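PDB 1JK0: ribonucleoside-diphosphate reductase small chain 2 from Saccharomyces cerevisiae, which is the RNR4 small subunit of ribonucleotide reductase, the enzyme that makes deoxyribonucleotides for DNA synthesis, and is required for proper folding of RNR2 and assembly with the large subunits. Local coordinates for residues 180-183 / 184-188; 224-227 / 228-232. All coordinates share one frame; numbering follows the deposited sequence.

Contact 1 of 2, residues 180-183 / 184-188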
ATOM      1  N   VAL B 180     -22.967  -3.384   6.219  1.00 43.01           N
ATOM      2  CA  VAL B 180     -23.546  -4.539   6.908  1.00 43.34           C
ATOM      3  C   VAL B 180     -23.256  -5.843   6.143  1.00 43.17           C
ATOM      4  O   VAL B 180     -22.899  -6.859   6.740  1.00 42.08           O
ATOM      5  CB  VAL B 180     -25.073  -4.365   7.096  1.00 43.83           C
ATOM      6  CG1 VAL B 180     -25.636  -5.547   7.862  1.00 44.41           C
ATOM      7  CG2 VAL B 180     -25.361  -3.072   7.851  1.00 42.74           C
ATOM      8  N   ALA B 181     -23.398  -5.809   4.823  1.00 42.91           N
ATOM      9  CA  ALA B 181     -23.120  -6.988   4.005  1.00 42.89           C
ATOM     10  C   ALA B 181     -21.660  -7.387   4.161  1.00 42.78           C
ATOM     11  O   ALA B 181     -21.337  -8.557   4.384  1.00 43.05           O
ATOM     12  CB  ALA B 181     -23.414  -6.695   2.544  1.00 42.90           C
ATOM     13  N   PHE B 182     -20.779  -6.401   4.036  1.00 42.25           N
ATOM     14  CA  PHE B 182     -19.348  -6.633   4.153  1.00 42.10           C
ATOM     15  C   PHE B 182     -19.023  -7.385   5.448  1.00 40.94           C
ATOM     16  O   PHE B 182     -18.239  -8.334   5.438  1.00 39.84           O
ATOM     17  CB  PHE B 182     -18.593  -5.298   4.108  1.00 42.75           C
ATOM     18  CG  PHE B 182     -17.117  -5.447   3.891  1.00 44.15           C
ATOM     19  CD1 PHE B 182     -16.219  -4.600   4.532  1.00 44.53           C
ATOM     20  CD2 PHE B 182     -16.617  -6.433   3.034  1.00 44.24           C
ATOM     21  CE1 PHE B 182     -14.842  -4.734   4.326  1.00 45.08           C
ATOM     22  CE2 PHE B 182     -15.243  -6.573   2.821  1.00 42.69           C
ATOM     23  CZ  PHE B 182     -14.354  -5.722   3.467  1.00 42.99           C
ATOM     24  N   ALA B 183     -19.639  -6.971   6.554  1.00 40.21           N
ATOM     25  CA  ALA B 183     -19.409  -7.624   7.844  1.00 41.73           C
ATOM     26  C   ALA B 183     -19.913  -9.062   7.838  1.00 42.88           C
ATOM     27  O   ALA B 183     -19.322  -9.941   8.470  1.00 42.75           O
ATOM     28  CB  ALA B 183     -20.087  -6.847   8.960  1.00 42.85           C
ATOM     29  N   ALA B 184     -21.029  -9.283   7.145  1.00 44.38           N
ATOM     30  CA  ALA B 184     -21.600 -10.617   7.025  1.00 43.87           C
ATOM     31  C   ALA B 184     -20.520 -11.451   6.373  1.00 42.80           C
ATOM     32  O   ALA B 184     -20.120 -12.483   6.898  1.00 40.68           O
ATOM     33  CB  ALA B 184     -22.840 -10.585   6.137  1.00 45.22           C
ATOM     34  N   LYS B 185     -20.037 -10.966   5.232  1.00 43.63           N
ATOM     35  CA  LYS B 185     -18.991 -11.648   4.475  1.00 46.80           C
ATOM     36  C   LYS B 185     -17.676 -11.803   5.232  1.00 49.12           C
ATOM     37  O   LYS B 185     -16.839 -12.647   4.887  1.00 49.51           O
ATOM     38  CB  LYS B 185     -18.677 -10.910   3.171  1.00 44.60           C
ATOM     39  CG  LYS B 185     -17.606 -11.649   2.393  1.00 44.62           C
ATOM     40  CD  LYS B 185     -16.963 -10.850   1.294  1.00 45.64           C
ATOM     41  CE  LYS B 185     -15.743 -11.596   0.784  1.00 45.87           C
ATOM     42  NZ  LYS B 185     -14.814 -11.947   1.908  1.00 44.59           N
ATOM     43  N   GLU B 186     -17.491 -10.989   6.259  1.00 50.93           N
ATOM     44  CA  GLU B 186     -16.263 -11.025   7.025  1.00 52.74           C
ATOM     45  C   GLU B 186     -16.373 -11.860   8.294  1.00 53.03           C
ATOM     46  O   GLU B 186     -15.480 -12.647   8.605  1.00 52.63           O
ATOM     47  CB  GLU B 186     -15.863  -9.595   7.386  1.00 55.02           C
ATOM     48  CG  GLU B 186     -14.391  -9.409   7.599  1.00 59.29           C
ATOM     49  CD  GLU B 186     -13.605  -9.727   6.348  1.00 62.60           C
ATOM     50  OE1 GLU B 186     -13.860  -9.070   5.310  1.00 63.60           O
ATOM     51  OE2 GLU B 186     -12.742 -10.632   6.405  1.00 63.07           O
ATOM     52  N   GLY B 187     -17.474 -11.679   9.020  1.00 53.74           N
ATOM     53  CA  GLY B 187     -17.664 -12.391  10.273  1.00 53.78           C
ATOM     54  C   GLY B 187     -18.643 -13.544  10.260  1.00 53.05           C
ATOM     55  O   GLY B 187     -18.383 -14.579  10.871  1.00 52.51           O
ATOM     56  N   ILE B 188     -19.770 -13.374   9.581  1.00 53.41           N
ATOM     57  CA  ILE B 188     -20.759 -14.438   9.520  1.00 53.56           C
ATOM     58  C   ILE B 188     -20.199 -15.607   8.732  1.00 53.84           C
ATOM     59  O   ILE B 188     -19.821 -16.624   9.304  1.00 52.52           O
ATOM     60  CB  ILE B 188     -22.070 -13.975   8.839  1.00 54.09           C
ATOM     61  CG1 ILE B 188     -22.658 -12.780   9.592  1.00 53.79           C
ATOM     62  CG2 ILE B 188     -23.075 -15.126   8.817  1.00 53.02           C
ATOM     63  CD1 ILE B 188     -23.933 -12.242   8.989  1.00 53.03           C
TER

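Contact 2 of 2, residues 224-227 / 228-232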
ATOM      1  N   THR B 224     -14.193  -7.363  10.950  1.00 30.32           N
ATOM      2  CA  THR B 224     -15.658  -7.290  10.921  1.00 31.14           C
ATOM      3  C   THR B 224     -16.095  -6.122  11.794  1.00 30.17           C
ATOM      4  O   THR B 224     -16.933  -5.314  11.394  1.00 28.94           O
ATOM      5  CB  THR B 224     -16.335  -8.601  11.426  1.00 33.06           C
ATOM      6  OG1 THR B 224     -15.929  -9.710  10.612  1.00 32.11           O
ATOM      7  CG2 THR B 224     -17.859  -8.483  11.326  1.00 34.44           C
ATOM      8  N   ASP B 225     -15.510  -6.032  12.984  1.00 30.69           N
ATOM      9  CA  ASP B 225     -15.808  -4.937  13.903  1.00 30.72           C
ATOM     10  C   ASP B 225     -15.603  -3.598  13.235  1.00 29.88           C
ATOM     11  O   ASP B 225     -16.412  -2.696  13.388  1.00 30.13           O
ATOM     12  CB  ASP B 225     -14.899  -4.969  15.124  1.00 32.36           C
ATOM     13  CG  ASP B 225     -15.564  -5.566  16.329  1.00 36.76           C
ATOM     14  OD1 ASP B 225     -16.799  -5.394  16.459  1.00 40.19           O
ATOM     15  OD2 ASP B 225     -14.851  -6.185  17.154  1.00 37.64           O
ATOM     16  N   PHE B 226     -14.502  -3.460  12.508  1.00 30.47           N
ATOM     17  CA  PHE B 226     -14.209  -2.195  11.861  1.00 30.10           C
ATOM     18  C   PHE B 226     -15.408  -1.708  11.072  1.00 31.06           C
ATOM     19  O   PHE B 226     -15.674  -0.506  11.028  1.00 32.41           O
ATOM     20  CB  PHE B 226     -12.986  -2.295  10.941  1.00 26.98           C
ATOM     21  CG  PHE B 226     -12.526  -0.967  10.425  1.00 24.15           C
ATOM     22  CD1 PHE B 226     -12.069   0.012  11.303  1.00 24.98           C
ATOM     23  CD2 PHE B 226     -12.611  -0.663   9.075  1.00 24.73           C
ATOM     24  CE1 PHE B 226     -11.711   1.277  10.849  1.00 22.65           C
ATOM     25  CE2 PHE B 226     -12.258   0.598   8.605  1.00 24.23           C
ATOM     26  CZ  PHE B 226     -11.805   1.571   9.502  1.00 22.70           C
ATOM     27  N   SER B 227     -16.144  -2.625  10.454  1.00 30.76           N
ATOM     28  CA  SER B 227     -17.308  -2.202   9.689  1.00 31.39           C
ATOM     29  C   SER B 227     -18.454  -1.845  10.630  1.00 31.89           C
ATOM     30  O   SER B 227     -19.309  -1.031  10.296  1.00 31.09           O
ATOM     31  CB  SER B 227     -17.712  -3.282   8.689  1.00 31.60           C
ATOM     32  OG  SER B 227     -16.680  -3.468   7.724  1.00 33.76           O
ATOM     33  N   CYS B 228     -18.466  -2.439  11.819  1.00 32.99           N
ATOM     34  CA  CYS B 228     -19.497  -2.112  12.795  1.00 33.65           C
ATOM     35  C   CYS B 228     -19.156  -0.752  13.381  1.00 34.01           C
ATOM     36  O   CYS B 228     -20.032  -0.005  13.800  1.00 35.20           O
ATOM     37  CB  CYS B 228     -19.553  -3.163  13.897  1.00 32.84           C
ATOM     38  SG  CYS B 228     -20.366  -4.682  13.378  1.00 39.64           S
ATOM     39  N   LEU B 229     -17.865  -0.440  13.402  1.00 34.46           N
ATOM     40  CA  LEU B 229     -17.395   0.837  13.906  1.00 34.07           C
ATOM     41  C   LEU B 229     -17.717   1.946  12.909  1.00 35.13           C
ATOM     42  O   LEU B 229     -18.121   3.037  13.304  1.00 35.67           O
ATOM     43  CB  LEU B 229     -15.891   0.795  14.144  1.00 33.73           C
ATOM     44  CG  LEU B 229     -15.271   2.168  14.384  1.00 32.80           C
ATOM     45  CD1 LEU B 229     -15.950   2.830  15.557  1.00 33.58           C
ATOM     46  CD2 LEU B 229     -13.786   2.018  14.626  1.00 33.70           C
ATOM     47  N   LEU B 230     -17.521   1.685  11.621  1.00 34.83           N
ATOM     48  CA  LEU B 230     -17.831   2.700  10.623  1.00 36.61           C
ATOM     49  C   LEU B 230     -19.331   2.922  10.666  1.00 40.02           C
ATOM     50  O   LEU B 230     -19.804   4.035  10.918  1.00 40.52           O
ATOM     51  CB  LEU B 230     -17.405   2.244   9.228  1.00 32.43           C
ATOM     52  CG  LEU B 230     -15.888   2.133   9.066  1.00 29.74           C
ATOM     53  CD1 LEU B 230     -15.558   1.699   7.659  1.00 26.53           C
ATOM     54  CD2 LEU B 230     -15.241   3.475   9.384  1.00 26.61           C
ATOM     55  N   PHE B 231     -20.076   1.846  10.440  1.00 43.09           N
ATOM     56  CA  PHE B 231     -21.526   1.912  10.468  1.00 45.26           C
ATOM     57  C   PHE B 231     -21.977   2.779  11.649  1.00 44.71           C
ATOM     58  O   PHE B 231     -22.712   3.753  11.478  1.00 44.59           O
ATOM     59  CB  PHE B 231     -22.114   0.510  10.618  1.00 47.56           C
ATOM     60  CG  PHE B 231     -23.611   0.471  10.502  1.00 49.71           C
ATOM     61  CD1 PHE B 231     -24.225   0.485   9.253  1.00 51.16           C
ATOM     62  CD2 PHE B 231     -24.404   0.451  11.642  1.00 50.14           C
ATOM     63  CE1 PHE B 231     -25.607   0.479   9.141  1.00 52.43           C
ATOM     64  CE2 PHE B 231     -25.787   0.447  11.546  1.00 51.45           C
ATOM     65  CZ  PHE B 231     -26.393   0.462  10.295  1.00 53.73           C
ATOM     66  N   ALA B 232     -21.516   2.426  12.842  1.00 42.74           N
ATOM     67  CA  ALA B 232     -21.879   3.163  14.043  1.00 41.62           C
ATOM     68  C   ALA B 232     -21.751   4.667  13.877  1.00 40.96           C
ATOM     69  O   ALA B 232     -22.540   5.425  14.426  1.00 42.39           O
ATOM     70  CB  ALA B 232     -21.028   2.705  15.200  1.00 40.54           C
TER

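Contact 1 of 2, residues 180-183 / 184-188
A183 O takes two backbone N-H groups from the following turn. The main one is G187 N, at 2.6 Å from A183 O, and its N-H points almost straight at the oxygen (169°). The second is E186 N, 3.1 Å from A183 O, with a bent and weak bond. E186 N also makes a weak bond to F182 O, at 2.9 Å, so this N-H is divided between two neighbouring carbonyls. Earlier along the chain the pattern is regular. K185 N bonds to A181 O at 2.9 Å, and A184 N to V180 O at 3.1 Å. E186 lies within a wider, pi-type turn at 184-188.

All of this lies on helix 175-188, within the all-helical bundle of the ribonucleotide reductase small chain, a member of the ferritin clan. A181 and A184 bring only methyl groups to F163 of helix 155-166. A184 also meets A250 of helix 240-258.

The side-chain part of the contact joins F182 and E186, one turn apart. They lie alongside each other and point the same way. F182 CG is anti to the backbone N (chi1 -166°) and beside the carbonyl carbon, which carries the ring along the helix to the E186 carboxylate. E186 leaves the backbone in the same sense and then bends at chi2. Its OE1 approaches the ring obliquely, 3.8 Å from F182 CE2. The carboxylate and ring planes are steeply turned, 79° apart, so the two groups do not stack. The F182 ring stacks instead with F104. E186 OE2 has a long, weak ion pair with R220 NE. K185 CB packs 3.5 Å from F182 O.

Contact 2 of 2, residues 224-227 / 228-232
L230 lies over one face of the F226 ring, one turn further along helix 207-232. Its CG sits 4.2 Å from the ring centroid and 21° off the normal, a CH-pi contact shifted toward the rim. Both methyls add to it: CD1 is 3.6 Å from F226 CE2, and CD2 is 3.9 Å from F226 CZ. Two different torsions bring the groups together. F226 turns its ring beside its own carbonyl carbon (chi1 -171°), forward along the helix. L230 puts CG beside its own N (chi1 -67°), back toward the ring. L229 adds a looser approach, its CD2 4.2 Å from F226 CD1 and oblique to the ring. L230 N also bonds to F226 O at 2.9 Å.

The ring also stacks on F116 and meets Y117 edge-to-face, joining this helix to helix 111-138. With F226 cut back to an alanine, L230 would probably lose the ring face it packs on, and F116 and Y117 their aromatic partner. The side chains of F226, L229 and L230 meet through carbon alone, while the hydrogen bonds between 224-227 and 228-232 are all backbone, so shape and dispersion, rather than charge, probably hold this cluster together.

How the contacts relate
Contacts 1 and 2 lie on two helices, 175-188 and 207-232, that pack directly on each other; the centres of the two contacts are about 10 Å apart. T224 and S227 of contact 2 make much of the join, and F231 adds a touch on V180. T224 OG1 comes within 3.0 Å of G187 N, and T224 CG2 lies 3.5 Å from A183 O. S227 OG packs 3.4 Å from F182 CD1. R220 reaches both contacts: its backbone oxygen bonds T224 OG1, while its side chain faces E186 at long range. F289 touches both as well. Contact 1 is nearer the predicted active-site residue, with the E186 side chain about 9 Å from that of Y131.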